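Local coordinates for putative lipoprotein (Parabacteroides distasonis ATCC 8503, PDB 3JX8), which is of unknown function but probably serves as a surface-anchored lipoprotein in cell adhesion, with a lipid-binding role also proposed, at residues R6-G11 and D83-V88; E25-G30 and G63-I68; S31-Y36 and S106-I111; V47-N52 and T87-K92. One frame throughout, in Å; residues are numbered along the deposited sequence.

Interaction 1: residues R6-G11 and D83-V88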
loop_
_atom_site.group_PDB
_atom_site.type_symbol
_atom_site.label_atom_id
_atom_site.label_comp_id
_atom_site.label_asym_id
_atom_site.label_seq_id
_atom_site.Cartn_x
_atom_site.Cartn_y
_atom_site.Cartn_z
ATOM N N ARG A 6 -2.753 29.825 -0.742
ATOM C CA ARG A 6 -3.888 29.610 -1.666
ATOM C C ARG A 6 -4.057 30.743 -2.675
ATOM O O ARG A 6 -4.111 31.877 -2.293
ATOM C CB ARG A 6 -5.177 29.445 -0.891
ATOM C CG ARG A 6 -6.413 29.351 -1.752
ATOM C CD ARG A 6 -7.663 29.321 -0.918
ATOM N NE ARG A 6 -8.856 29.595 -1.702
ATOM C CZ ARG A 6 -10.106 29.420 -1.270
ATOM N NH1 ARG A 6 -10.371 28.951 -0.042
ATOM N NH2 ARG A 6 -11.116 29.693 -2.085
ATOM N N ILE A 7 -4.149 30.436 -3.960
ATOM C CA ILE A 7 -4.311 31.479 -4.977
ATOM C C ILE A 7 -5.562 31.160 -5.783
ATOM O O ILE A 7 -5.665 30.105 -6.393
ATOM C CB ILE A 7 -3.103 31.593 -5.943
ATOM C CG1 ILE A 7 -1.745 31.465 -5.213
ATOM C CG2 ILE A 7 -3.214 32.885 -6.754
ATOM C CD1 ILE A 7 -1.317 32.671 -4.377
ATOM N N ASP A 8 -6.533 32.064 -5.754
ATOM C CA ASP A 8 -7.763 31.846 -6.509
ATOM C C ASP A 8 -7.621 32.384 -7.912
ATOM O O ASP A 8 -7.020 33.425 -8.112
ATOM C CB ASP A 8 -8.937 32.505 -5.814
ATOM C CG ASP A 8 -9.236 31.883 -4.454
ATOM O OD1 ASP A 8 -9.162 30.654 -4.321
ATOM O OD2 ASP A 8 -9.528 32.636 -3.512
ATOM N N GLY A 9 -8.181 31.659 -8.873
ATOM C CA GLY A 9 -8.232 32.116 -10.255
ATOM C C GLY A 9 -9.076 33.359 -10.361
ATOM O O GLY A 9 -10.137 33.432 -9.770
ATOM N N ASN A 10 -8.596 34.350 -11.116
ATOM C CA ASN A 10 -9.309 35.613 -11.255
ATOM C C ASN A 10 -10.482 35.537 -12.228
ATOM O O ASN A 10 -11.133 36.525 -12.445
ATOM C CB ASN A 10 -8.362 36.766 -11.623
ATOM C CG ASN A 10 -7.846 36.712 -13.076
ATOM O OD1 ASN A 10 -8.102 35.778 -13.835
ATOM N ND2 ASN A 10 -7.078 37.723 -13.439
ATOM N N GLY A 11 -10.729 34.380 -12.829
ATOM C CA GLY A 11 -11.908 34.202 -13.665
ATOM C C GLY A 11 -11.713 34.678 -15.091
ATOM O O GLY A 11 -12.654 34.738 -15.843
ATOM N N ASP A 83 -1.416 26.349 -3.483
ATOM C CA ASP A 83 -2.715 25.718 -3.609
ATOM C C ASP A 83 -3.552 26.573 -4.589
ATOM O O ASP A 83 -4.114 27.609 -4.231
ATOM C CB ASP A 83 -3.325 25.710 -2.214
ATOM C CG ASP A 83 -4.751 25.208 -2.184
ATOM O OD1 ASP A 83 -5.250 24.610 -3.173
ATOM O OD2 ASP A 83 -5.361 25.428 -1.117
ATOM N N LEU A 84 -3.584 26.148 -5.839
ATOM C CA LEU A 84 -4.198 26.939 -6.887
ATOM C C LEU A 84 -5.675 26.544 -6.986
ATOM O O LEU A 84 -6.004 25.372 -6.943
ATOM C CB LEU A 84 -3.477 26.703 -8.207
ATOM C CG LEU A 84 -1.950 26.916 -8.190
ATOM C CD1 LEU A 84 -1.345 26.727 -9.562
ATOM C CD2 LEU A 84 -1.570 28.247 -7.650
ATOM N N ARG A 85 -6.554 27.537 -7.093
ATOM C CA ARG A 85 -7.969 27.277 -7.285
ATOM C C ARG A 85 -8.415 27.909 -8.603
ATOM O O ARG A 85 -8.944 29.024 -8.600
ATOM C CB ARG A 85 -8.790 27.850 -6.120
ATOM C CG ARG A 85 -8.353 27.395 -4.747
ATOM C CD ARG A 85 -8.470 25.925 -4.561
ATOM N NE ARG A 85 -8.056 25.562 -3.208
ATOM C CZ ARG A 85 -8.800 25.694 -2.098
ATOM N NH1 ARG A 85 -10.038 26.155 -2.139
ATOM N NH2 ARG A 85 -8.299 25.346 -0.920
ATOM N N PRO A 86 -8.188 27.212 -9.725
ATOM C CA PRO A 86 -8.614 27.744 -11.011
ATOM C C PRO A 86 -10.114 27.675 -11.201
ATOM O O PRO A 86 -10.768 26.861 -10.571
ATOM C CB PRO A 86 -7.903 26.837 -12.029
ATOM C CG PRO A 86 -7.584 25.629 -11.318
ATOM C CD PRO A 86 -7.393 25.987 -9.889
ATOM N N THR A 87 -10.649 28.557 -12.043
ATOM C CA THR A 87 -12.031 28.454 -12.487
ATOM C C THR A 87 -12.091 27.584 -13.748
ATOM O O THR A 87 -13.124 27.019 -14.036
ATOM C CB THR A 87 -12.680 29.830 -12.713
ATOM O OG1 THR A 87 -12.009 30.530 -13.755
ATOM C CG2 THR A 87 -12.625 30.663 -11.436
ATOM N N VAL A 88 -10.976 27.439 -14.464
ATOM C CA VAL A 88 -10.894 26.612 -15.678
ATOM C C VAL A 88 -9.458 26.146 -15.725
ATOM O O VAL A 88 -8.565 26.937 -15.454
ATOM C CB VAL A 88 -11.092 27.454 -16.986
ATOM C CG1 VAL A 88 -11.062 26.544 -18.227
ATOM C CG2 VAL A 88 -12.367 28.216 -16.955
#

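Interaction 2: residues E25-G30 and G63-I68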
loop_
_atom_site.group_PDB
_atom_site.type_symbol
_atom_site.label_atom_id
_atom_site.label_comp_id
_atom_site.label_asym_id
_atom_site.label_seq_id
_atom_site.Cartn_x
_atom_site.Cartn_y
_atom_site.Cartn_z
ATOM N N GLU A 25 8.165 11.324 -20.990
ATOM C CA GLU A 25 7.722 11.191 -19.614
ATOM C C GLU A 25 6.993 12.467 -19.175
ATOM O O GLU A 25 7.341 13.569 -19.626
ATOM C CB GLU A 25 8.952 10.895 -18.783
ATOM C CG GLU A 25 8.710 10.743 -17.329
ATOM C CD GLU A 25 9.986 10.397 -16.565
ATOM O OE1 GLU A 25 10.850 9.649 -17.138
ATOM O OE2 GLU A 25 10.091 10.878 -15.393
ATOM N N ILE A 26 5.959 12.305 -18.340
ATOM C CA ILE A 26 5.137 13.418 -17.822
ATOM C C ILE A 26 5.089 13.380 -16.308
ATOM O O ILE A 26 4.758 12.351 -15.730
ATOM C CB ILE A 26 3.684 13.367 -18.333
ATOM C CG1 ILE A 26 3.608 13.560 -19.863
ATOM C CG2 ILE A 26 2.822 14.434 -17.620
ATOM C CD1 ILE A 26 2.183 13.275 -20.470
ATOM N N THR A 27 5.417 14.510 -15.675
ATOM C CA THR A 27 5.149 14.766 -14.274
ATOM C C THR A 27 4.059 15.811 -14.257
ATOM O O THR A 27 4.307 16.954 -14.652
ATOM C CB THR A 27 6.370 15.375 -13.565
ATOM O OG1 THR A 27 7.393 14.404 -13.530
ATOM C CG2 THR A 27 6.035 15.755 -12.143
ATOM N N PHE A 28 2.875 15.447 -13.795
ATOM C CA PHE A 28 1.713 16.341 -13.793
ATOM C C PHE A 28 1.110 16.391 -12.418
ATOM O O PHE A 28 0.628 15.386 -11.932
ATOM C CB PHE A 28 0.671 15.817 -14.762
ATOM C CG PHE A 28 -0.684 16.448 -14.605
ATOM C CD1 PHE A 28 -0.824 17.825 -14.481
ATOM C CD2 PHE A 28 -1.827 15.663 -14.656
ATOM C CE1 PHE A 28 -2.086 18.412 -14.335
ATOM C CE2 PHE A 28 -3.109 16.235 -14.511
ATOM C CZ PHE A 28 -3.225 17.620 -14.358
ATOM N N VAL A 29 1.130 17.545 -11.776
ATOM C CA VAL A 29 0.523 17.697 -10.477
ATOM C C VAL A 29 -0.550 18.744 -10.623
ATOM O O VAL A 29 -0.275 19.862 -11.093
ATOM C CB VAL A 29 1.539 18.224 -9.462
ATOM C CG1 VAL A 29 0.848 18.486 -8.087
ATOM C CG2 VAL A 29 2.772 17.315 -9.427
ATOM N N GLY A 30 -1.750 18.434 -10.180
ATOM C CA GLY A 30 -2.830 19.413 -10.216
ATOM C C GLY A 30 -4.174 18.870 -10.628
ATOM O O GLY A 30 -4.367 17.652 -10.780
ATOM N N GLY A 63 14.949 17.587 -19.867
ATOM C CA GLY A 63 15.498 16.245 -19.740
ATOM C C GLY A 63 14.531 15.226 -20.294
ATOM O O GLY A 63 14.397 14.146 -19.756
ATOM N N GLY A 64 13.846 15.591 -21.372
ATOM C CA GLY A 64 12.847 14.733 -21.961
ATOM C C GLY A 64 11.617 14.440 -21.139
ATOM O O GLY A 64 10.930 13.460 -21.425
ATOM N N THR A 65 11.337 15.289 -20.146
ATOM C CA THR A 65 10.157 15.174 -19.301
ATOM C C THR A 65 9.330 16.453 -19.303
ATOM O O THR A 65 9.858 17.531 -19.048
ATOM C CB THR A 65 10.566 14.850 -17.855
ATOM O OG1 THR A 65 11.287 13.617 -17.864
ATOM C CG2 THR A 65 9.363 14.701 -16.940
ATOM N N LEU A 66 8.037 16.314 -19.607
ATOM C CA LEU A 66 7.076 17.381 -19.482
ATOM C C LEU A 66 6.717 17.501 -18.007
ATOM O O LEU A 66 6.267 16.538 -17.374
ATOM C CB LEU A 66 5.821 17.110 -20.331
ATOM C CG LEU A 66 4.661 18.095 -20.140
ATOM C CD1 LEU A 66 5.042 19.500 -20.589
ATOM C CD2 LEU A 66 3.387 17.592 -20.847
ATOM N N LYS A 67 6.911 18.690 -17.478
ATOM C CA LYS A 67 6.660 18.983 -16.097
ATOM C C LYS A 67 5.644 20.105 -15.994
ATOM O O LYS A 67 5.898 21.223 -16.497
ATOM C CB LYS A 67 7.962 19.410 -15.449
ATOM C CG LYS A 67 9.016 18.328 -15.443
ATOM C CD LYS A 67 10.347 18.895 -14.969
ATOM C CE LYS A 67 11.440 17.835 -14.968
ATOM N NZ LYS A 67 12.631 18.216 -14.100
ATOM N N ILE A 68 4.504 19.808 -15.355
ATOM C CA ILE A 68 3.428 20.774 -15.098
ATOM C C ILE A 68 3.031 20.635 -13.629
ATOM O O ILE A 68 2.486 19.610 -13.215
ATOM C CB ILE A 68 2.204 20.560 -16.031
ATOM C CG1 ILE A 68 2.620 20.830 -17.480
ATOM C CG2 ILE A 68 1.006 21.476 -15.637
ATOM C CD1 ILE A 68 1.551 20.528 -18.537
#

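Interaction 3: residues S31-Y36 and S106-I111. With SO4 (sulfate ion), chain H.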
loop_
_atom_site.group_PDB
_atom_site.type_symbol
_atom_site.label_atom_id
_atom_site.label_comp_id
_atom_site.label_asym_id
_atom_site.label_seq_id
_atom_site.Cartn_x
_atom_site.Cartn_y
_atom_site.Cartn_z
ATOM N N SER A 31 -5.107 19.805 -10.815
ATOM C CA SER A 31 -6.524 19.494 -10.982
ATOM C C SER A 31 -7.018 19.638 -12.405
ATOM O O SER A 31 -8.218 19.533 -12.634
ATOM C CB SER A 31 -7.368 20.408 -10.076
ATOM O OG SER A 31 -7.322 21.764 -10.519
ATOM N N ALA A 32 -6.110 19.821 -13.360
ATOM C CA ALA A 32 -6.513 20.068 -14.753
ATOM C C ALA A 32 -7.198 18.855 -15.368
ATOM O O ALA A 32 -6.995 17.727 -14.941
ATOM C CB ALA A 32 -5.306 20.446 -15.607
ATOM N N ASP A 33 -7.997 19.113 -16.389
ATOM C CA ASP A 33 -8.307 18.104 -17.392
ATOM C C ASP A 33 -7.202 18.142 -18.442
ATOM O O ASP A 33 -7.046 19.129 -19.172
ATOM C CB ASP A 33 -9.661 18.367 -18.023
ATOM C CG ASP A 33 -10.803 18.171 -17.033
ATOM O OD1 ASP A 33 -10.715 17.295 -16.142
ATOM O OD2 ASP A 33 -11.814 18.870 -17.159
ATOM N N PHE A 34 -6.422 17.069 -18.482
ATOM C CA PHE A 34 -5.242 16.958 -19.305
ATOM C C PHE A 34 -5.566 15.941 -20.372
ATOM O O PHE A 34 -5.840 14.805 -20.066
ATOM C CB PHE A 34 -4.085 16.501 -18.411
ATOM C CG PHE A 34 -2.694 16.583 -19.024
ATOM C CD1 PHE A 34 -2.446 16.285 -20.362
ATOM C CD2 PHE A 34 -1.613 16.857 -18.200
ATOM C CE1 PHE A 34 -1.152 16.315 -20.864
ATOM C CE2 PHE A 34 -0.320 16.923 -18.709
ATOM C CZ PHE A 34 -0.086 16.656 -20.025
ATOM N N GLU A 35 -5.553 16.359 -21.628
ATOM C CA GLU A 35 -5.685 15.452 -22.769
ATOM C C GLU A 35 -4.345 15.224 -23.442
ATOM O O GLU A 35 -3.699 16.183 -23.881
ATOM C CB GLU A 35 -6.591 16.054 -23.823
ATOM C CG GLU A 35 -8.005 16.170 -23.425
ATOM C CD GLU A 35 -8.836 16.842 -24.509
ATOM O OE1 GLU A 35 -8.300 17.122 -25.631
ATOM O OE2 GLU A 35 -10.031 17.076 -24.237
ATOM N N TYR A 36 -3.950 13.960 -23.554
ATOM C CA TYR A 36 -2.665 13.600 -24.138
ATOM C C TYR A 36 -2.899 12.611 -25.262
ATOM O O TYR A 36 -3.854 11.831 -25.228
ATOM C CB TYR A 36 -1.703 13.005 -23.085
ATOM C CG TYR A 36 -0.442 12.436 -23.711
ATOM C CD1 TYR A 36 0.644 13.246 -23.989
ATOM C CD2 TYR A 36 -0.367 11.100 -24.076
ATOM C CE1 TYR A 36 1.769 12.738 -24.609
ATOM C CE2 TYR A 36 0.743 10.587 -24.698
ATOM C CZ TYR A 36 1.816 11.412 -24.957
ATOM O OH TYR A 36 2.933 10.907 -25.604
ATOM N N SER A 106 -6.108 15.764 -8.006
ATOM C CA SER A 106 -7.506 15.525 -8.228
ATOM C C SER A 106 -7.866 15.685 -9.697
ATOM O O SER A 106 -9.030 15.674 -10.022
ATOM C CB SER A 106 -8.315 16.541 -7.428
ATOM O OG SER A 106 -8.060 17.836 -7.971
ATOM N N GLY A 107 -6.881 15.858 -10.570
ATOM C CA GLY A 107 -7.155 16.076 -11.979
ATOM C C GLY A 107 -7.551 14.837 -12.760
ATOM O O GLY A 107 -7.719 13.734 -12.211
ATOM N N SER A 108 -7.704 15.020 -14.057
ATOM C CA SER A 108 -8.098 13.962 -14.922
ATOM C C SER A 108 -7.166 13.902 -16.132
ATOM O O SER A 108 -6.929 14.890 -16.798
ATOM C CB SER A 108 -9.548 14.184 -15.305
ATOM O OG SER A 108 -9.897 13.377 -16.384
ATOM N N PHE A 109 -6.578 12.752 -16.374
ATOM C CA PHE A 109 -5.644 12.575 -17.457
ATOM C C PHE A 109 -6.235 11.570 -18.425
ATOM O O PHE A 109 -6.473 10.436 -18.029
ATOM C CB PHE A 109 -4.326 12.081 -16.910
ATOM C CG PHE A 109 -3.257 12.021 -17.930
ATOM C CD1 PHE A 109 -3.218 10.978 -18.848
ATOM C CD2 PHE A 109 -2.282 13.008 -17.986
ATOM C CE1 PHE A 109 -2.195 10.894 -19.790
ATOM C CE2 PHE A 109 -1.273 12.955 -18.951
ATOM C CZ PHE A 109 -1.239 11.898 -19.867
ATOM N N ILE A 110 -6.458 11.974 -19.677
ATOM C CA ILE A 110 -7.210 11.173 -20.667
ATOM C C ILE A 110 -6.471 11.018 -21.987
ATOM O O ILE A 110 -6.031 12.018 -22.558
ATOM C CB ILE A 110 -8.589 11.836 -20.963
ATOM C CG1 ILE A 110 -9.369 11.976 -19.636
ATOM C CG2 ILE A 110 -9.400 11.025 -21.973
ATOM C CD1 ILE A 110 -10.760 12.622 -19.770
ATOM N N ILE A 111 -6.327 9.776 -22.456
ATOM C CA ILE A 111 -5.801 9.447 -23.786
ATOM C C ILE A 111 -6.969 8.854 -24.560
ATOM O O ILE A 111 -7.578 7.880 -24.090
ATOM C CB ILE A 111 -4.667 8.405 -23.733
ATOM C CG1 ILE A 111 -3.523 8.921 -22.884
ATOM C CG2 ILE A 111 -4.198 8.046 -25.139
ATOM C CD1 ILE A 111 -2.297 8.033 -22.927
HETATM S S SO4 H . -5.232 19.130 -6.745
HETATM O O1 SO4 H . -5.113 18.257 -7.917
HETATM O O2 SO4 H . -5.148 20.555 -7.168
HETATM O O3 SO4 H . -6.490 18.946 -5.995
HETATM O O4 SO4 H . -4.137 18.841 -5.825
#

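Interaction 4: residues V47-N52 and T87-K92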
loop_
_atom_site.group_PDB
_atom_site.type_symbol
_atom_site.label_atom_id
_atom_site.label_comp_id
_atom_site.label_asym_id
_atom_site.label_seq_id
_atom_site.Cartn_x
_atom_site.Cartn_y
_atom_site.Cartn_z
ATOM N N VAL A 47 -1.891 25.155 -22.635
ATOM C CA VAL A 47 -2.456 25.222 -21.282
ATOM C C VAL A 47 -3.425 26.405 -21.213
ATOM O O VAL A 47 -3.087 27.527 -21.631
ATOM C CB VAL A 47 -1.365 25.434 -20.209
ATOM C CG1 VAL A 47 -2.002 25.581 -18.808
ATOM C CG2 VAL A 47 -0.327 24.315 -20.244
ATOM N N THR A 48 -4.618 26.147 -20.682
ATOM C CA THR A 48 -5.619 27.158 -20.442
ATOM C C THR A 48 -5.899 27.209 -18.938
ATOM O O THR A 48 -6.301 26.211 -18.326
ATOM C CB THR A 48 -6.903 26.831 -21.189
ATOM O OG1 THR A 48 -6.623 26.719 -22.592
ATOM C CG2 THR A 48 -7.990 27.913 -20.943
ATOM N N ILE A 49 -5.695 28.375 -18.337
ATOM C CA ILE A 49 -5.966 28.556 -16.907
ATOM C C ILE A 49 -6.246 30.045 -16.675
ATOM O O ILE A 49 -5.889 30.895 -17.529
ATOM C CB ILE A 49 -4.756 28.018 -16.045
ATOM C CG1 ILE A 49 -5.186 27.743 -14.592
ATOM C CG2 ILE A 49 -3.524 28.957 -16.107
ATOM C CD1 ILE A 49 -4.192 26.877 -13.812
ATOM N N ASP A 50 -6.878 30.379 -15.554
ATOM C CA ASP A 50 -7.036 31.770 -15.179
ATOM C C ASP A 50 -5.683 32.479 -15.349
ATOM O O ASP A 50 -4.644 31.979 -14.906
ATOM C CB ASP A 50 -7.540 31.922 -13.739
ATOM C CG ASP A 50 -8.842 31.153 -13.484
ATOM O OD1 ASP A 50 -8.787 29.914 -13.509
ATOM O OD2 ASP A 50 -9.909 31.771 -13.244
ATOM N N GLU A 51 -5.710 33.646 -15.995
ATOM C CA GLU A 51 -4.494 34.331 -16.415
ATOM C C GLU A 51 -3.532 34.555 -15.246
ATOM O O GLU A 51 -2.308 34.492 -15.407
ATOM C CB GLU A 51 -4.812 35.660 -17.101
ATOM C CG GLU A 51 -5.457 36.685 -16.187
ATOM C CD GLU A 51 -6.021 37.909 -16.914
ATOM O OE1 GLU A 51 -5.621 38.218 -18.075
ATOM O OE2 GLU A 51 -6.839 38.585 -16.264
ATOM N N ASN A 52 -4.079 34.807 -14.066
ATOM C CA ASN A 52 -3.238 35.079 -12.910
ATOM C C ASN A 52 -2.469 33.847 -12.387
ATOM O O ASN A 52 -1.438 33.994 -11.763
ATOM C CB ASN A 52 -4.057 35.749 -11.808
ATOM C CG ASN A 52 -5.150 34.852 -11.268
ATOM O OD1 ASN A 52 -5.891 34.235 -12.019
ATOM N ND2 ASN A 52 -5.261 34.793 -9.945
ATOM N N THR A 87 -10.649 28.557 -12.043
ATOM C CA THR A 87 -12.031 28.454 -12.487
ATOM C C THR A 87 -12.091 27.584 -13.748
ATOM O O THR A 87 -13.124 27.019 -14.036
ATOM C CB THR A 87 -12.680 29.830 -12.713
ATOM O OG1 THR A 87 -12.009 30.530 -13.755
ATOM C CG2 THR A 87 -12.625 30.663 -11.436
ATOM N N VAL A 88 -10.976 27.439 -14.464
ATOM C CA VAL A 88 -10.894 26.612 -15.678
ATOM C C VAL A 88 -9.458 26.146 -15.725
ATOM O O VAL A 88 -8.565 26.937 -15.454
ATOM C CB VAL A 88 -11.092 27.454 -16.986
ATOM C CG1 VAL A 88 -11.062 26.544 -18.227
ATOM C CG2 VAL A 88 -12.367 28.216 -16.955
ATOM N N TYR A 89 -9.211 24.892 -16.073
ATOM C CA TYR A 89 -7.839 24.396 -16.162
ATOM C C TYR A 89 -7.815 23.198 -17.084
ATOM O O TYR A 89 -8.317 22.131 -16.733
ATOM C CB TYR A 89 -7.291 24.086 -14.770
ATOM C CG TYR A 89 -5.808 23.779 -14.670
ATOM C CD1 TYR A 89 -4.917 23.996 -15.732
ATOM C CD2 TYR A 89 -5.280 23.296 -13.479
ATOM C CE1 TYR A 89 -3.565 23.702 -15.603
ATOM C CE2 TYR A 89 -3.917 23.026 -13.349
ATOM C CZ TYR A 89 -3.075 23.221 -14.409
ATOM O OH TYR A 89 -1.739 22.964 -14.254
ATOM N N LYS A 90 -7.283 23.417 -18.291
ATOM C CA LYS A 90 -7.259 22.423 -19.352
ATOM C C LYS A 90 -5.862 22.385 -19.935
ATOM O O LYS A 90 -5.214 23.447 -20.114
ATOM C CB LYS A 90 -8.243 22.778 -20.457
ATOM C CG LYS A 90 -9.678 22.770 -20.012
ATOM C CD LYS A 90 -10.682 22.953 -21.170
ATOM C CE LYS A 90 -10.815 24.382 -21.604
ATOM N NZ LYS A 90 -11.738 24.528 -22.777
ATOM N N ILE A 91 -5.400 21.177 -20.241
ATOM C CA ILE A 91 -4.098 20.984 -20.835
ATOM C C ILE A 91 -4.274 20.055 -22.040
ATOM O O ILE A 91 -4.982 19.041 -21.958
ATOM C CB ILE A 91 -3.111 20.327 -19.841
ATOM C CG1 ILE A 91 -3.000 21.182 -18.567
ATOM C CG2 ILE A 91 -1.738 20.084 -20.529
ATOM C CD1 ILE A 91 -2.288 20.504 -17.371
ATOM N N LYS A 92 -3.664 20.413 -23.163
ATOM C CA LYS A 92 -3.613 19.524 -24.317
ATOM C C LYS A 92 -2.153 19.365 -24.716
ATOM O O LYS A 92 -1.413 20.355 -24.851
ATOM C CB LYS A 92 -4.449 20.070 -25.472
ATOM C CG LYS A 92 -5.942 20.052 -25.189
ATOM C CD LYS A 92 -6.752 20.300 -26.437
ATOM C CE LYS A 92 -8.242 20.251 -26.131
ATOM N NZ LYS A 92 -9.027 19.973 -27.370
#

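Interaction 1: residues R6-G11 and D83-V88
Arg6 and Arg85 lay their guanidinium groups flat on each other, centres 4.0 Å apart and planes turned by 25°, while the two side chains cross at roughly a right angle. Arg85 NH1 sits over the centre of the Arg6 group, 3.4 Å from its CZ. The like charges are probably offset by the acid that each arginine holds on its own strand. Arg6 reaches Asp8 side-on, NE (2.8 Å) and NH2 both donating to the single oxygen OD1, which lies in the guanidinium plane. Arg85 instead spreads its grip over both carboxylate oxygens of Asp83, NE to OD1 and NH2 to OD2 (2.9 Å). A turn about its CB-CG bond (chi2 -62°) folds the chain back toward that acid.

Apolar contact is modest: on the other face Ile7 and Leu84 run side by side, CG1 to CD2 4.0 Å.

The backbones pair as parallel strands. Ile7 N donates to Asp83 O, Arg85 N to Ile7 O and Gly9 N to Arg85 O, each at 2.8 Å.

The result is a two-stranded parallel beta ribbon at the surface, separate from the main sheets, joining the N-terminal strand 6-8 to the chain leading into strand 89-95. Ile7 and Leu84 rest on Tyr56, and Pro86 packs on Leu53 and on Ile49 of strand 44-50, while Thr87 turns its hydroxyl to Asp50 of that strand.

Interaction 2: residues E25-G30 and G63-I68
Glu25 and Thr65 meet at the start of two parallel strands, where the extended acid chain passes over the threonine hydroxyl, Thr65 OG1 lying 3.7 Å from Glu25 CB. The methyl of Thr65, also beside Glu25, reaches on to Thr27 OG1 at 3.9 Å; with CG2 anti to the backbone N (OG1 at chi1 -60°), it bridges the gap between Glu25 and Thr27. On the opposite, buried face the contacts are apolar. Ile26 and Leu66 lie side by side with CG1 4.2 Å from CD2, and two residues further along Phe28 CD1 comes within 4.2 Å of Ile68 CG2, the carbonyl oxygen of Ile68 standing at the edge of the phenyl ring.

A regular ladder of backbone bonds positions these pairs. Leu66 N donates to Glu25 O, Thr27 N to Leu66 O (2.8 Å), Ile68 N to Thr27 O (2.9 Å) and Val29 N to Ile68 O, the last two with 171° at the hydrogen. CA-H groups of Ile26, Phe28, Thr65 and Lys67 approach the same carbonyl oxygens. Farther out, the amine of Lys67 leads away from strand 25-29 to a salt bridge with Glu62.

Such in-register parallel pairing is consistent with one wall of a parallel beta-helix. Strand 25-29 is flanked by 65-70 and 100-104, and it bonds Glu100, Asn102 and Val104 through its second edge. Its buried face packs against strands 33-38 and 89-95, with Phe34 edge-to-face on Phe28, whereas Thr27 and Val29 touch Met241 and Gly242 of the second subunit.

Interaction 3: residues S31-Y36 and S106-I111
Phe34 and Phe109 point the same way from adjacent strands and meet obliquely, ring centroids 4.8 Å apart and planes at 45°. Phe109 CE2 is centred over one face of the Phe34 ring, 3.7 Å above its plane. The far tip of the same Phe109 ring, CZ, touches Tyr36 CB at 3.4 Å, so this one phenyl group bridges both aromatic neighbours on strand 33-38. Tyr36 in turn has Ile111 CD1 at its ring edge, 3.8 Å from CD2. All three aromatic side chains hold CG anti to the backbone N (Phe109 chi1 -173°) and, since all three residues face the interior, this shared torsion sets the rings alongside one another; the hydroxyl of Tyr36 ends on Ser95 OG.

On the outward face Asp33 OD1 leans on Ser108 CB. Between the faces, the backbones exchange four bonds: Ser108 N to Ala32 O, Phe34 N to Ser108 O (2.8 Å, 174° at the hydrogen), Ile110 N to Phe34 O and Tyr36 N to Ile110 O. Where the strands begin, Gly107 CA lies 3.4 Å from Ala32 O, close packing that the missing side chain permits.

A sulfate ion, probably from the crystallisation liquor, binds at the turn: Ser106 N donates to O1 at 2.7 Å and Ser106 OG to O3 at 2.8 Å.

In-register parallel strands, with aromatic and aliphatic residues packed side by side inside and small Gly-Ser turns leading into them, are characteristic of a parallel beta-helix, consistent with the pectate-lyase-like clan of this putative adhesin head domain.

Interaction 4: residues V47-N52 and T87-K92
Asp50 OD1 draws in two successive backbone amides of the other segment, Thr87 N at 2.7 Å and, weakly, Val88 N at 3.4 Å. Thr87 N meets it on the syn side of the carboxylate, 23° out of plane. The second oxygen, OD2, takes the hydroxyl of Thr87, in a bond so short that its exact length is doubtful, as well as the amide of Gly11. Thr87 OG1 stands between its own backbone N and carbonyl carbon (chi1 63°), which lets hydroxyl and amide of one residue grasp the two oxygens of the buried carboxylate together. So many donors would be expected to favour its charged form.

Beyond this clasp the chains run antiparallel. Thr48 and Lys90 form the hydrogen-bonded pair, Thr48 N to Lys90 O at 2.8 Å and Lys90 N to Thr48 O at 3.0 Å. On the inner face, Ile49 places CD1 over the centre of the Tyr89 ring, 3.5 Å from the centroid and 8° off the normal: a CH-pi contact. Val47 CG1 approaches the edge of the same ring, 4.0 Å from CE1. Next to it Val47 CG2 brushes Ile91 CG1.

Strand 44-50 also pairs antiparallel with 13-17, and strand 89-95 joins the parallel strand 33-38. The contact thus marks where the parallel stacking of a beta-helix gives way to antiparallel strands, in the manner of an end cap on a solenoid.

How the interactions relate
All four contacts lie toward the N-terminal end of the beta-helix and tie distant parts of the chain together. Interaction 1 spans the widest interval; interactions 2, 3 and 4 lie within residues 25-111. Interactions 1 and 4, with centres about 9 Å apart, share Thr87 and Val88 and are joined by Asn52 OD1, which accepts the amide of Asn10. Interaction 4 passes into interaction 3, their centres about 12 Å apart, through the pairing of strands 89-95 and 33-38. Interaction 2 belongs to the facing sheet, its centre about 13 Å from that of interaction 3, and both meet in the apolar interior where Leu66 packs on Phe34. Together they probably join a cap-like N-terminal end to the parallel coils.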